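Local structure of NEQ011 (Nanoarchaeum equitans Kin4-M, 6GQ8) at residues Ile43-Leu48 against Ile94-Leu99. The protein probably reduces superoxide to hydrogen peroxide at a mononuclear iron centre, as a neelaredoxin-type superoxide reductase of the desulfoferrodoxin family. Numbering follows the deposited sequence.
With FE (Fe (III) ion), chain E.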
loop_
_atom_site.group_PDB
_atom_site.type_symbol
_atom_site.label_atom_id
_atom_site.label_comp_id
_atom_site.label_asym_id
_atom_site.label_seq_id
_atom_site.Cartn_x
_atom_site.Cartn_y
_atom_site.Cartn_z
ATOM N N ILE A 43 0.605 -9.316 -12.270
ATOM C CA ILE A 43 1.152 -9.406 -10.923
ATOM C C ILE A 43 1.025 -8.024 -10.295
ATOM O O ILE A 43 1.612 -7.054 -10.783
ATOM C CB ILE A 43 2.615 -9.872 -10.940
ATOM C CG1 ILE A 43 2.762 -11.185 -11.720
ATOM C CG2 ILE A 43 3.134 -10.030 -9.514
ATOM C CD1 ILE A 43 1.998 -12.350 -11.136
ATOM N N GLN A 44 0.249 -7.932 -9.219
ATOM C CA GLN A 44 -0.112 -6.634 -8.664
ATOM C C GLN A 44 0.869 -6.150 -7.604
ATOM O O GLN A 44 1.203 -4.961 -7.575
ATOM C CB GLN A 44 -1.525 -6.692 -8.079
ATOM C CG GLN A 44 -2.174 -5.333 -7.884
ATOM C CD GLN A 44 -3.645 -5.445 -7.518
ATOM O OE1 GLN A 44 -3.990 -5.700 -6.364
ATOM N NE2 GLN A 44 -4.519 -5.269 -8.507
ATOM N N TRP A 45 1.339 -7.034 -6.727
ATOM C CA TRP A 45 2.190 -6.594 -5.630
ATOM C C TRP A 45 2.991 -7.767 -5.085
ATOM O O TRP A 45 2.702 -8.933 -5.365
ATOM C CB TRP A 45 1.365 -5.942 -4.513
ATOM C CG TRP A 45 0.227 -6.778 -3.993
ATOM C CD1 TRP A 45 -1.092 -6.687 -4.355
ATOM C CD2 TRP A 45 0.300 -7.817 -3.011
ATOM N NE1 TRP A 45 -1.837 -7.606 -3.658
ATOM C CE2 TRP A 45 -1.008 -8.307 -2.821
ATOM C CE3 TRP A 45 1.344 -8.371 -2.259
ATOM C CZ2 TRP A 45 -1.298 -9.335 -1.924
ATOM C CZ3 TRP A 45 1.056 -9.390 -1.369
ATOM C CH2 TRP A 45 -0.256 -9.861 -1.210
ATOM N N VAL A 46 4.008 -7.432 -4.293
ATOM C CA VAL A 46 4.804 -8.410 -3.562
ATOM C C VAL A 46 5.057 -7.874 -2.157
ATOM O O VAL A 46 5.424 -6.708 -1.988
ATOM C CB VAL A 46 6.133 -8.728 -4.277
ATOM C CG1 VAL A 46 6.860 -7.450 -4.657
ATOM C CG2 VAL A 46 7.015 -9.603 -3.399
ATOM N N ASP A 47 4.830 -8.714 -1.151
ATOM C CA ASP A 47 5.201 -8.415 0.225
ATOM C C ASP A 47 6.453 -9.202 0.583
ATOM O O ASP A 47 6.574 -10.380 0.237
ATOM C CB ASP A 47 4.073 -8.772 1.197
ATOM C CG ASP A 47 3.051 -7.664 1.344
ATOM O OD1 ASP A 47 3.427 -6.483 1.218
ATOM O OD2 ASP A 47 1.866 -7.978 1.598
ATOM N N LEU A 48 7.390 -8.546 1.268
ATOM C CA LEU A 48 8.636 -9.176 1.689
ATOM C C LEU A 48 8.713 -9.161 3.209
ATOM O O LEU A 48 8.631 -8.095 3.827
ATOM C CB LEU A 48 9.847 -8.461 1.089
ATOM C CG LEU A 48 11.219 -8.987 1.522
ATOM C CD1 LEU A 48 11.476 -10.381 0.965
ATOM C CD2 LEU A 48 12.319 -8.029 1.108
ATOM N N ILE A 94 5.736 -12.861 -0.790
ATOM C CA ILE A 94 4.359 -13.197 -1.126
ATOM C C ILE A 94 3.941 -12.290 -2.268
ATOM O O ILE A 94 4.013 -11.062 -2.147
ATOM C CB ILE A 94 3.419 -13.030 0.078
ATOM C CG1 ILE A 94 3.824 -13.977 1.212
ATOM C CG2 ILE A 94 1.970 -13.260 -0.335
ATOM C CD1 ILE A 94 2.892 -13.932 2.406
ATOM N N SER A 95 3.511 -12.888 -3.373
ATOM C CA SER A 95 3.097 -12.143 -4.550
ATOM C C SER A 95 1.656 -12.492 -4.892
ATOM O O SER A 95 1.168 -13.579 -4.565
ATOM C CB SER A 95 4.006 -12.443 -5.744
ATOM O OG SER A 95 3.944 -13.815 -6.086
ATOM N N TYR A 96 0.978 -11.565 -5.564
ATOM C CA TYR A 96 -0.437 -11.709 -5.877
ATOM C C TYR A 96 -0.661 -11.528 -7.368
ATOM O O TYR A 96 -0.220 -10.531 -7.950
ATOM C CB TYR A 96 -1.287 -10.697 -5.103
ATOM C CG TYR A 96 -2.747 -10.686 -5.510
ATOM C CD1 TYR A 96 -3.588 -11.736 -5.172
ATOM C CD2 TYR A 96 -3.283 -9.619 -6.215
ATOM C CE1 TYR A 96 -4.925 -11.729 -5.534
ATOM C CE2 TYR A 96 -4.619 -9.605 -6.583
ATOM C CZ TYR A 96 -5.434 -10.664 -6.240
ATOM O OH TYR A 96 -6.765 -10.655 -6.603
ATOM N N CYS A 97 -1.338 -12.495 -7.977
ATOM C CA CYS A 97 -1.799 -12.405 -9.353
ATOM C C CYS A 97 -3.309 -12.219 -9.352
ATOM O O CYS A 97 -4.019 -12.860 -8.570
ATOM C CB CYS A 97 -1.418 -13.655 -10.149
ATOM S SG CYS A 97 -2.211 -13.774 -11.765
ATOM N N THR A 98 -3.795 -11.323 -10.213
ATOM C CA THR A 98 -5.210 -10.968 -10.204
ATOM C C THR A 98 -6.121 -12.115 -10.622
ATOM O O THR A 98 -7.339 -12.009 -10.438
ATOM C CB THR A 98 -5.459 -9.759 -11.107
ATOM O OG1 THR A 98 -4.991 -10.044 -12.430
ATOM C CG2 THR A 98 -4.736 -8.535 -10.565
ATOM N N LEU A 99 -5.578 -13.196 -11.179
ATOM C CA LEU A 99 -6.380 -14.351 -11.553
ATOM C C LEU A 99 -6.019 -15.624 -10.807
ATOM O O LEU A 99 -6.897 -16.463 -10.598
ATOM C CB LEU A 99 -6.261 -14.624 -13.063
ATOM C CG LEU A 99 -6.895 -13.615 -14.019
ATOM C CD1 LEU A 99 -6.818 -14.122 -15.452
ATOM C CD2 LEU A 99 -8.336 -13.335 -13.630
HETATM FE FE FE E . -1.457 -15.471 -13.400
#
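Tyr96 lies across the indole of Trp45, where antiparallel strands 43-52 and 89-97 pair. Tyr96 CB sits over one face of the indole, 3.3 Å from Trp45 CE2, in a CH-pi contact. With CG anti to the backbone N (chi1 173°), the phenol slides off the indole instead of covering it. The planes are nearly parallel, at 15°, but the rings barely overlap. Tyr96 CG lies 3.7 Å from Trp45 NE1. Farther out, Tyr96 CD2 presents the ring edge to Gln44 CB at 3.9 Å, and CE2 passes Gln44 OE1. At the tip, OH bonds to the backbone N of His59 of the second subunit, whose ring also accepts Trp45 NE1. Opposite Tyr96, Gln44 and Trp45 form a classic beta bulge. Gln44 N donates to Tyr96 O (2.9 Å), and Trp45 O receives Tyr96 N. Trp45 N is buried without a partner. On the other face of the sheet, Ile43 CD1 packs on Cys97 CB at 3.8 Å. Cys97 SG binds the iron at 2.5 Å, with His10, His35, His41 and His100 completing the site. Leu99 N donates to the same sulfur at 3.5 Å. This N-H would draw electron density from the sulfur and probably tunes the iron-sulfur bond.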